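Local coordinates for protein probable TonB-dependent siderophore receptor PiuA (Acinetobacter baumannii, PDB 5FP1) that probably takes part in the first step of iron uptake, binding ferric siderophores at the outer membrane and possibly recognising ferric enterobactin with micromolar affinity, at residues 419-425 and 437-443; 469-474 and 486-492; 283-289 and 333-339. One frame throughout, in Å; residues are numbered along the deposited sequence. Where two conformers were deposited one is given.

In the fold
All three contacts are antiparallel pairings of neighbouring strands in the transmembrane barrel of a TonB-dependent receptor. Contacts 1 and 2, centres about 12 Å apart, are adjacent: their strands 433-450 and 459-476 pair, and Arg440 N lies 2.9 Å from Thr469 O, a probable hydrogen bond. Contact 3 lies about 14 Å from contact 1, centre to centre, across strand 346-368, which Tyr422 OH spans to reach Ala335 CB at 3.6 Å. Contacts 2 and 3 are about 13 Å apart at their nearest atoms. Detergent lies outside contacts 1 and 2; inside, plug residues meet contacts 2 and 3, and Lys32, from the N-terminal part of the chain, contact 1.

Contact 1. Residues 419-425 and 437-443; sequences TSVYLLD and LGLRWDK. With C8E ((hydroxyethyloxy)tri(ethyloxy)octane), chain E.
Ser420 and Arg440 meet on the inward face of this pair of antiparallel strands, where packing is close. The hydroxyl OG of Ser420 rests over one face of the guanidinium, 3.0 Å from Arg440 NH2, at an angle too poor for a hydrogen bond; a small residue suits a place beneath so broad a group. Extended from CG to NE, Arg440 grips Asp442 side-on, with NE 2.9 Å from OD2 and NH2 3.1 Å from OD1, a salt bridge that fixes the rotation of the guanidinium plane. Further along, Leu424 CD2 lies 3.7 Å from Gly438 CA, using room that the absence of a side chain on the glycine provides.

The outward face is looser. Val421 only loosely approaches the Trp441 ring, and a detergent tail runs past Trp441, its C2 lying 3.8 Å from Trp441 CB, and past Leu439. Such apolar residues suit a surface that faces lipid.

Strand 346-368 flanks one side of the hairpin, accepting Tyr422 OH at Asn350, and strand 459-476 the other, where Asp466 binds Trp441 NE1. Inside, Lys32 makes a cation-pi contact with Tyr422.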
# COMPACT_ATOMS: atom_id res chain seq x y z
N THR A 419 -11.51 -3.41 -19.80
CA THR A 419 -11.81 -4.74 -20.29
C THR A 419 -10.53 -5.41 -20.71
O THR A 419 -9.73 -4.82 -21.43
CB THR A 419 -12.72 -4.68 -21.51
OG1 THR A 419 -13.82 -3.80 -21.25
CG2 THR A 419 -13.22 -6.08 -21.84
N SER A 420 -10.34 -6.65 -20.29
CA SER A 420 -9.10 -7.32 -20.57
C SER A 420 -9.24 -8.80 -20.76
O SER A 420 -10.19 -9.43 -20.29
CB SER A 420 -8.10 -7.07 -19.43
OG SER A 420 -8.69 -7.22 -18.18
N VAL A 421 -8.25 -9.37 -21.44
CA VAL A 421 -8.15 -10.80 -21.66
C VAL A 421 -6.68 -11.16 -21.47
O VAL A 421 -5.81 -10.38 -21.86
CB VAL A 421 -8.55 -11.16 -23.11
CG1 VAL A 421 -8.56 -12.67 -23.31
CG2 VAL A 421 -9.89 -10.54 -23.49
N TYR A 422 -6.39 -12.31 -20.87
CA TYR A 422 -5.03 -12.72 -20.65
C TYR A 422 -4.86 -14.25 -20.72
O TYR A 422 -5.81 -15.02 -20.59
CB TYR A 422 -4.55 -12.23 -19.26
CG TYR A 422 -5.30 -12.90 -18.15
CD1 TYR A 422 -6.54 -12.41 -17.73
CD2 TYR A 422 -4.83 -14.06 -17.58
CE1 TYR A 422 -7.27 -13.07 -16.75
CE2 TYR A 422 -5.55 -14.73 -16.61
CZ TYR A 422 -6.77 -14.23 -16.21
OH TYR A 422 -7.46 -14.91 -15.24
N LEU A 423 -3.61 -14.64 -20.92
CA LEU A 423 -3.18 -16.03 -20.81
C LEU A 423 -1.93 -16.08 -19.96
O LEU A 423 -0.96 -15.35 -20.24
CB LEU A 423 -2.80 -16.59 -22.17
CG LEU A 423 -3.73 -16.60 -23.38
CD1 LEU A 423 -5.06 -17.23 -23.07
CD2 LEU A 423 -3.91 -15.20 -23.95
N LEU A 424 -1.92 -16.95 -18.97
CA LEU A 424 -0.74 -17.21 -18.18
C LEU A 424 -0.52 -18.72 -18.21
O LEU A 424 -1.46 -19.49 -18.01
CB LEU A 424 -0.92 -16.77 -16.72
CG LEU A 424 -1.08 -15.27 -16.48
CD1 LEU A 424 -1.73 -15.04 -15.13
CD2 LEU A 424 0.25 -14.54 -16.52
N ASP A 425 0.71 -19.13 -18.49
CA ASP A 425 1.03 -20.56 -18.60
C ASP A 425 2.47 -20.79 -18.18
O ASP A 425 3.39 -20.13 -18.68
CB ASP A 425 0.79 -21.02 -20.04
CG ASP A 425 0.93 -22.54 -20.24
OD1 ASP A 425 0.95 -23.31 -19.26
OD2 ASP A 425 0.99 -22.96 -21.43
N LEU A 437 5.20 -17.97 -19.06
CA LEU A 437 4.72 -17.06 -20.09
C LEU A 437 3.47 -16.34 -19.61
O LEU A 437 2.62 -16.93 -18.95
CB LEU A 437 4.37 -17.81 -21.36
CG LEU A 437 5.54 -18.64 -21.96
CD1 LEU A 437 4.97 -19.59 -23.00
CD2 LEU A 437 6.61 -17.75 -22.57
N GLY A 438 3.34 -15.09 -20.00
CA GLY A 438 2.10 -14.36 -19.77
C GLY A 438 1.92 -13.31 -20.82
O GLY A 438 2.90 -12.68 -21.28
N LEU A 439 0.67 -13.11 -21.21
CA LEU A 439 0.31 -12.14 -22.24
C LEU A 439 -1.06 -11.57 -21.88
O LEU A 439 -1.97 -12.31 -21.60
CB LEU A 439 0.24 -12.86 -23.58
CG LEU A 439 -0.03 -12.05 -24.83
CD1 LEU A 439 1.02 -10.99 -25.07
CD2 LEU A 439 -0.09 -13.00 -26.02
N ARG A 440 -1.20 -10.25 -21.92
CA ARG A 440 -2.47 -9.63 -21.53
C ARG A 440 -2.76 -8.45 -22.43
O ARG A 440 -1.86 -7.68 -22.75
CB ARG A 440 -2.41 -9.18 -20.06
CG ARG A 440 -3.66 -8.46 -19.59
CD ARG A 440 -3.76 -8.42 -18.07
NE ARG A 440 -4.76 -7.47 -17.66
CZ ARG A 440 -5.54 -7.59 -16.59
NH1 ARG A 440 -5.39 -8.61 -15.78
NH2 ARG A 440 -6.41 -6.63 -16.32
N TRP A 441 -4.03 -8.31 -22.80
CA TRP A 441 -4.48 -7.17 -23.55
C TRP A 441 -5.52 -6.41 -22.73
O TRP A 441 -6.50 -7.01 -22.25
CB TRP A 441 -5.13 -7.62 -24.87
CG TRP A 441 -5.79 -6.48 -25.60
CD1 TRP A 441 -5.19 -5.54 -26.40
CD2 TRP A 441 -7.19 -6.12 -25.55
NE1 TRP A 441 -6.12 -4.64 -26.86
CE2 TRP A 441 -7.35 -4.97 -26.36
CE3 TRP A 441 -8.32 -6.65 -24.90
CZ2 TRP A 441 -8.60 -4.35 -26.54
CZ3 TRP A 441 -9.54 -6.04 -25.07
CH2 TRP A 441 -9.68 -4.90 -25.89
N ASP A 442 -5.29 -5.11 -22.55
CA ASP A 442 -6.17 -4.25 -21.78
C ASP A 442 -6.74 -3.14 -22.66
O ASP A 442 -6.02 -2.56 -23.48
CB ASP A 442 -5.43 -3.59 -20.61
CG ASP A 442 -5.26 -4.51 -19.43
OD1 ASP A 442 -6.19 -4.61 -18.63
OD2 ASP A 442 -4.19 -5.15 -19.31
N LYS A 443 -8.02 -2.86 -22.47
CA LYS A 443 -8.60 -1.63 -22.95
C LYS A 443 -9.01 -0.79 -21.76
O LYS A 443 -9.62 -1.30 -20.81
CB LYS A 443 -9.82 -1.94 -23.83
CG LYS A 443 -10.57 -0.70 -24.29
CD LYS A 443 -11.71 -1.09 -25.21
CE LYS A 443 -12.47 0.15 -25.69
NZ LYS A 443 -13.74 -0.24 -26.35
C1 C8E E . -4.34 -12.59 -24.78
C2 C8E E . -4.21 -11.27 -25.51
C3 C8E E . -3.78 -11.50 -26.94
C4 C8E E . -2.92 -10.36 -27.49
C5 C8E E . -3.74 -9.39 -28.34
C6 C8E E . -2.90 -8.74 -29.43
C7 C8E E . -3.71 -7.67 -30.17
C8 C8E E . -2.91 -6.38 -30.40
O9 C8E E . -3.64 -5.27 -29.88
C10 C8E E . -3.04 -4.01 -30.21
C11 C8E E . -2.83 -3.17 -28.95
O12 C8E E . -1.98 -2.04 -29.17
C13 C8E E . -0.78 -2.32 -29.88
C14 C8E E . 0.00 -3.46 -29.24
O15 C8E E . 1.06 -3.90 -30.09
C16 C8E E . 0.68 -4.96 -30.97
C17 C8E E . 1.51 -6.20 -30.66
O18 C8E E . 0.80 -7.36 -31.09
C19 C8E E . 1.11 -8.48 -30.27
C20 C8E E . 0.43 -9.72 -30.81
O21 C8E E . 0.44 -10.74 -29.80

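Contact 2. Residues 469-474 and 486-492; sequences TYQAGI and TSYATSA. With C8E ((hydroxyethyloxy)tri(ethyloxy)octane), chain C.
Residues 469-474 and 486-492 run antiparallel, their axes 4.6 Å apart at 179°, with regular paired backbone bonds from Ala472 and Tyr488 to Ile474 and Thr486 and a local departure at Tyr470 and Thr490. There, Tyr470 N donates to the side-chain OG1 of Thr490 at 3.0 Å, whereas the reverse bond, from Thr490 N to Tyr470 O, is the ordinary backbone one. The torsion of Thr490 (chi1 64°) sets OG1 between its backbone N and carbonyl carbon, pointing at the facing strand. A water donates to both carbonyls, Tyr470 O (2.9 Å) and Thr490 O (2.7 Å), and so gives Thr490 O the donor that Tyr470 N would have supplied.

Threonine serves twice at this position, since its methyl CG2 lies over one face of the Tyr470 ring, 4.1 Å from the centroid, a CH-pi contact. At its far end the same ring leans on Tyr488: Tyr470 OH sits at the edge of the Tyr488 ring, near its plane and 3.3 Å from CE2, with the two rings inclined at 48°. Tyr488 OH turns to Gln521 on the next strand, and detergent touches both tyrosines, an amphipathic residue type well fitted to a membrane surface. Another detergent passes Ile474, whose CB is 3.9 Å from its C3.

Inward, Gly473 CA meets Ser487 CB at 3.9 Å, and the small Ser487 and Ser491 bond through OG to the plug carbonyls Pro41 O and Gly131 O. The longer Gln471 packs on Ala126 and Met127 of helix 125-128, while its NE2 bonds to Asp436 OD2 on the adjacent strand.

A largely apolar and aromatic outer side backed by a polar inner one is typical of a transmembrane beta hairpin in the plug-filled barrel of TonB-dependent receptors.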
# COMPACT_ATOMS: atom_id res chain seq x y z
N THR A 469 0.63 -6.26 -22.58
CA THR A 469 1.77 -6.44 -21.71
C THR A 469 2.09 -7.93 -21.61
O THR A 469 1.26 -8.80 -21.94
CB THR A 469 1.53 -5.86 -20.31
OG1 THR A 469 0.35 -6.43 -19.74
CG2 THR A 469 1.34 -4.38 -20.41
N TYR A 470 3.31 -8.22 -21.18
CA TYR A 470 3.71 -9.61 -21.10
C TYR A 470 4.77 -9.93 -20.09
O TYR A 470 5.35 -9.07 -19.44
CB TYR A 470 4.10 -10.09 -22.49
CG TYR A 470 5.30 -9.39 -23.09
CD1 TYR A 470 5.15 -8.21 -23.82
CD2 TYR A 470 6.57 -9.93 -22.99
CE1 TYR A 470 6.25 -7.57 -24.38
CE2 TYR A 470 7.67 -9.31 -23.56
CZ TYR A 470 7.51 -8.12 -24.24
OH TYR A 470 8.62 -7.51 -24.81
N GLN A 471 5.01 -11.23 -19.95
CA GLN A 471 6.07 -11.72 -19.13
C GLN A 471 6.63 -12.99 -19.76
O GLN A 471 5.88 -13.77 -20.35
CB GLN A 471 5.61 -12.00 -17.69
CG GLN A 471 4.77 -13.22 -17.45
CD GLN A 471 4.17 -13.25 -16.04
OE1 GLN A 471 3.69 -12.23 -15.54
NE2 GLN A 471 4.20 -14.41 -15.40
N ALA A 472 7.93 -13.18 -19.61
CA ALA A 472 8.59 -14.39 -20.07
C ALA A 472 9.71 -14.70 -19.11
O ALA A 472 10.51 -13.82 -18.76
CB ALA A 472 9.16 -14.18 -21.48
N GLY A 473 9.79 -15.95 -18.67
CA GLY A 473 10.89 -16.34 -17.81
C GLY A 473 11.27 -17.80 -18.03
O GLY A 473 10.46 -18.61 -18.47
N ILE A 474 12.52 -18.11 -17.72
CA ILE A 474 12.98 -19.50 -17.68
C ILE A 474 13.54 -19.80 -16.31
O ILE A 474 14.35 -19.03 -15.79
CB ILE A 474 14.09 -19.73 -18.70
CG1 ILE A 474 13.54 -19.45 -20.10
CG2 ILE A 474 14.62 -21.16 -18.56
CD1 ILE A 474 14.60 -19.38 -21.17
N THR A 486 15.88 -16.36 -15.04
CA THR A 486 15.95 -15.07 -15.73
C THR A 486 14.54 -14.75 -16.17
O THR A 486 13.84 -15.62 -16.69
CB THR A 486 16.80 -15.16 -17.02
OG1 THR A 486 18.07 -15.74 -16.72
CG2 THR A 486 17.00 -13.78 -17.63
N SER A 487 14.12 -13.49 -16.03
CA SER A 487 12.80 -13.11 -16.52
C SER A 487 12.71 -11.68 -16.98
O SER A 487 13.51 -10.83 -16.61
CB SER A 487 11.72 -13.40 -15.46
OG SER A 487 11.85 -12.52 -14.37
N TYR A 488 11.72 -11.45 -17.81
CA TYR A 488 11.43 -10.14 -18.34
C TYR A 488 9.92 -9.90 -18.27
O TYR A 488 9.13 -10.76 -18.64
CB TYR A 488 11.92 -10.03 -19.78
CG TYR A 488 11.62 -8.71 -20.42
CD1 TYR A 488 12.36 -7.58 -20.13
CD2 TYR A 488 10.55 -8.59 -21.29
CE1 TYR A 488 12.06 -6.36 -20.72
CE2 TYR A 488 10.24 -7.38 -21.89
CZ TYR A 488 11.00 -6.27 -21.60
OH TYR A 488 10.66 -5.07 -22.20
N ALA A 489 9.52 -8.72 -17.84
CA ALA A 489 8.08 -8.40 -17.72
C ALA A 489 7.86 -6.93 -17.96
O ALA A 489 8.74 -6.10 -17.63
CB ALA A 489 7.55 -8.81 -16.34
N THR A 490 6.72 -6.60 -18.56
CA THR A 490 6.42 -5.22 -18.89
C THR A 490 5.26 -4.68 -18.06
O THR A 490 4.50 -5.42 -17.41
CB THR A 490 6.10 -5.03 -20.39
OG1 THR A 490 4.89 -5.74 -20.74
CG2 THR A 490 7.26 -5.51 -21.26
N SER A 491 5.13 -3.36 -18.12
CA SER A 491 4.02 -2.66 -17.51
C SER A 491 3.64 -1.46 -18.36
O SER A 491 4.48 -0.88 -19.03
CB SER A 491 4.42 -2.22 -16.10
OG SER A 491 3.56 -1.19 -15.61
N ALA A 492 2.37 -1.08 -18.30
CA ALA A 492 1.85 0.13 -18.92
C ALA A 492 0.93 0.83 -17.90
O ALA A 492 0.22 0.16 -17.13
CB ALA A 492 1.08 -0.22 -20.19
C1 C8E C . 18.42 -16.78 -20.58
C2 C8E C . 18.37 -18.24 -20.19
C3 C8E C . 17.77 -18.38 -18.82
C4 C8E C . 18.33 -19.57 -18.08
C5 C8E C . 17.88 -19.62 -16.64
C6 C8E C . 18.40 -18.45 -15.85
C7 C8E C . 19.76 -18.69 -15.29
C8 C8E C . 20.45 -17.36 -15.03
O9 C8E C . 21.05 -16.97 -16.27
C10 C8E C . 21.34 -15.57 -16.37
C11 C8E C . 22.60 -15.23 -15.60
O12 C8E C . 22.48 -15.70 -14.26
C13 C8E C . 23.66 -15.41 -13.52
C14 C8E C . 23.49 -15.84 -12.07
O15 C8E C . 23.97 -17.18 -11.89
C16 C8E C . 25.24 -17.21 -11.24
C17 C8E C . 25.42 -18.52 -10.50
O18 C8E C . 24.17 -18.87 -9.91
O HOH W 1 3.99 -8.07 -17.07

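Contact 3. Residues 283-289 and 333-339; sequences NITITNT and QLALTGK
Asn283 and Lys339 close one end of this antiparallel pairing. Besides a backbone bond from Lys339 N to Asn283 O, a bend at the end of the lysine chain (chi4 78°) brings NZ within 3.2 Å of Asn283 OD1, where it hydrogen-bonds from above the carbonyl plane. Paired backbone bonds join Thr285 with Thr337, Thr287 with Ala335 and Thr289 with Gln333. Glycine suits position 338: its backbone (phi 149°) would jam any side chain against the preceding carbonyl, and Asn283 O, 3.0 Å from Gly338 CA, lies where a CB would be.

Water-mediated bonds gather on the face of Thr285, Thr287, Ala335 and Thr337. One water joins Thr287 OG1 (2.7 Å) to Thr337 OG1 (2.8 Å) and donates to Ala335 O and, at greater length, Thr285 O. A second links Thr289 OG1 with Gln333 O. Short side chains leave these carbonyls accessible.

Apolar contacts dominate the other face, with Asn288 the polar member, its ND2 bonded to Asp332. Ile284 CG2 touches Leu336 CD1 at 3.6 Å, and Ile286 CD1 meets Leu334 CD1 at 3.8 Å.

Gln333 bonds to Glu354 and Gly100 inside; the chemistry thus implies an amphipathic wall, hydrated inward and largely apolar outward, consistent with lipid contact.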
# COMPACT_ATOMS: atom_id res chain seq x y z
N ASN A 283 -8.80 -31.60 -12.85
CA ASN A 283 -7.63 -30.71 -13.03
C ASN A 283 -7.92 -29.35 -13.68
O ASN A 283 -6.99 -28.58 -13.95
CB ASN A 283 -6.59 -31.40 -13.90
CG ASN A 283 -5.95 -32.59 -13.22
OD1 ASN A 283 -5.63 -32.56 -12.02
ND2 ASN A 283 -5.76 -33.63 -13.98
N ILE A 284 -9.17 -29.09 -14.03
CA ILE A 284 -9.55 -27.84 -14.68
C ILE A 284 -10.78 -27.24 -14.00
O ILE A 284 -11.82 -27.90 -13.85
CB ILE A 284 -9.79 -28.03 -16.17
CG1 ILE A 284 -8.53 -28.61 -16.81
CG2 ILE A 284 -10.20 -26.72 -16.84
CD1 ILE A 284 -8.75 -29.09 -18.22
N THR A 285 -10.65 -25.98 -13.60
CA THR A 285 -11.68 -25.28 -12.83
C THR A 285 -12.02 -23.97 -13.56
O THR A 285 -11.12 -23.29 -14.08
CB THR A 285 -11.16 -25.00 -11.38
OG1 THR A 285 -10.89 -26.24 -10.73
CG2 THR A 285 -12.16 -24.22 -10.53
N ILE A 286 -13.31 -23.66 -13.63
CA ILE A 286 -13.78 -22.36 -14.11
C ILE A 286 -14.30 -21.58 -12.91
O ILE A 286 -15.06 -22.12 -12.08
CB ILE A 286 -14.84 -22.47 -15.21
CG1 ILE A 286 -15.26 -21.10 -15.73
CG2 ILE A 286 -16.09 -23.24 -14.73
CD1 ILE A 286 -14.23 -20.41 -16.61
N THR A 287 -13.86 -20.33 -12.80
CA THR A 287 -14.20 -19.48 -11.63
C THR A 287 -14.72 -18.15 -12.14
O THR A 287 -14.14 -17.58 -13.06
CB THR A 287 -12.98 -19.26 -10.72
OG1 THR A 287 -12.46 -20.52 -10.28
CG2 THR A 287 -13.35 -18.44 -9.49
N ASN A 288 -15.82 -17.66 -11.56
CA ASN A 288 -16.29 -16.31 -11.78
C ASN A 288 -16.34 -15.59 -10.45
O ASN A 288 -16.90 -16.09 -9.47
CB ASN A 288 -17.68 -16.23 -12.43
CG ASN A 288 -18.06 -14.81 -12.82
OD1 ASN A 288 -18.79 -14.10 -12.09
ND2 ASN A 288 -17.52 -14.34 -13.90
N THR A 289 -15.73 -14.41 -10.41
CA THR A 289 -15.75 -13.60 -9.21
C THR A 289 -16.37 -12.24 -9.57
O THR A 289 -15.93 -11.56 -10.49
CB THR A 289 -14.35 -13.43 -8.62
OG1 THR A 289 -13.70 -14.70 -8.50
CG2 THR A 289 -14.40 -12.75 -7.23
N GLN A 333 -14.32 -11.01 -12.82
CA GLN A 333 -13.21 -11.79 -13.39
C GLN A 333 -13.68 -13.21 -13.65
O GLN A 333 -14.20 -13.88 -12.75
CB GLN A 333 -12.05 -11.90 -12.41
CG GLN A 333 -11.40 -10.61 -12.04
CD GLN A 333 -10.27 -10.81 -11.04
OE1 GLN A 333 -10.28 -11.76 -10.26
NE2 GLN A 333 -9.30 -9.89 -11.04
N LEU A 334 -13.42 -13.70 -14.86
CA LEU A 334 -13.74 -15.08 -15.25
C LEU A 334 -12.42 -15.74 -15.61
O LEU A 334 -11.69 -15.21 -16.45
CB LEU A 334 -14.68 -15.04 -16.46
CG LEU A 334 -15.16 -16.36 -17.07
CD1 LEU A 334 -16.02 -17.09 -16.05
CD2 LEU A 334 -15.95 -16.06 -18.32
N ALA A 335 -12.07 -16.82 -14.92
CA ALA A 335 -10.77 -17.45 -15.08
C ALA A 335 -10.93 -18.95 -15.20
O ALA A 335 -11.60 -19.58 -14.38
CB ALA A 335 -9.87 -17.17 -13.89
N LEU A 336 -10.28 -19.52 -16.20
CA LEU A 336 -10.15 -20.96 -16.33
C LEU A 336 -8.73 -21.34 -15.92
O LEU A 336 -7.75 -20.87 -16.52
CB LEU A 336 -10.39 -21.34 -17.79
CG LEU A 336 -10.33 -22.83 -18.12
CD1 LEU A 336 -11.56 -23.51 -17.57
CD2 LEU A 336 -10.26 -23.02 -19.62
N THR A 337 -8.62 -22.19 -14.91
CA THR A 337 -7.34 -22.57 -14.38
C THR A 337 -7.17 -24.08 -14.35
O THR A 337 -8.15 -24.84 -14.35
CB THR A 337 -7.16 -22.10 -12.92
OG1 THR A 337 -8.27 -22.55 -12.14
CG2 THR A 337 -7.07 -20.57 -12.84
N GLY A 338 -5.93 -24.52 -14.27
CA GLY A 338 -5.67 -25.93 -14.01
C GLY A 338 -4.40 -26.40 -14.65
O GLY A 338 -3.45 -25.63 -14.83
N LYS A 339 -4.37 -27.68 -14.98
CA LYS A 339 -3.20 -28.25 -15.64
C LYS A 339 -3.58 -29.24 -16.72
O LYS A 339 -4.62 -29.90 -16.64
CB LYS A 339 -2.25 -28.87 -14.62
CG LYS A 339 -2.88 -29.72 -13.56
CD LYS A 339 -2.00 -29.74 -12.32
CE LYS A 339 -2.67 -30.46 -11.16
NZ LYS A 339 -2.61 -31.94 -11.32
O HOH W 2 -10.45 -20.79 -12.07
O HOH W 3 -12.64 -15.46 -11.04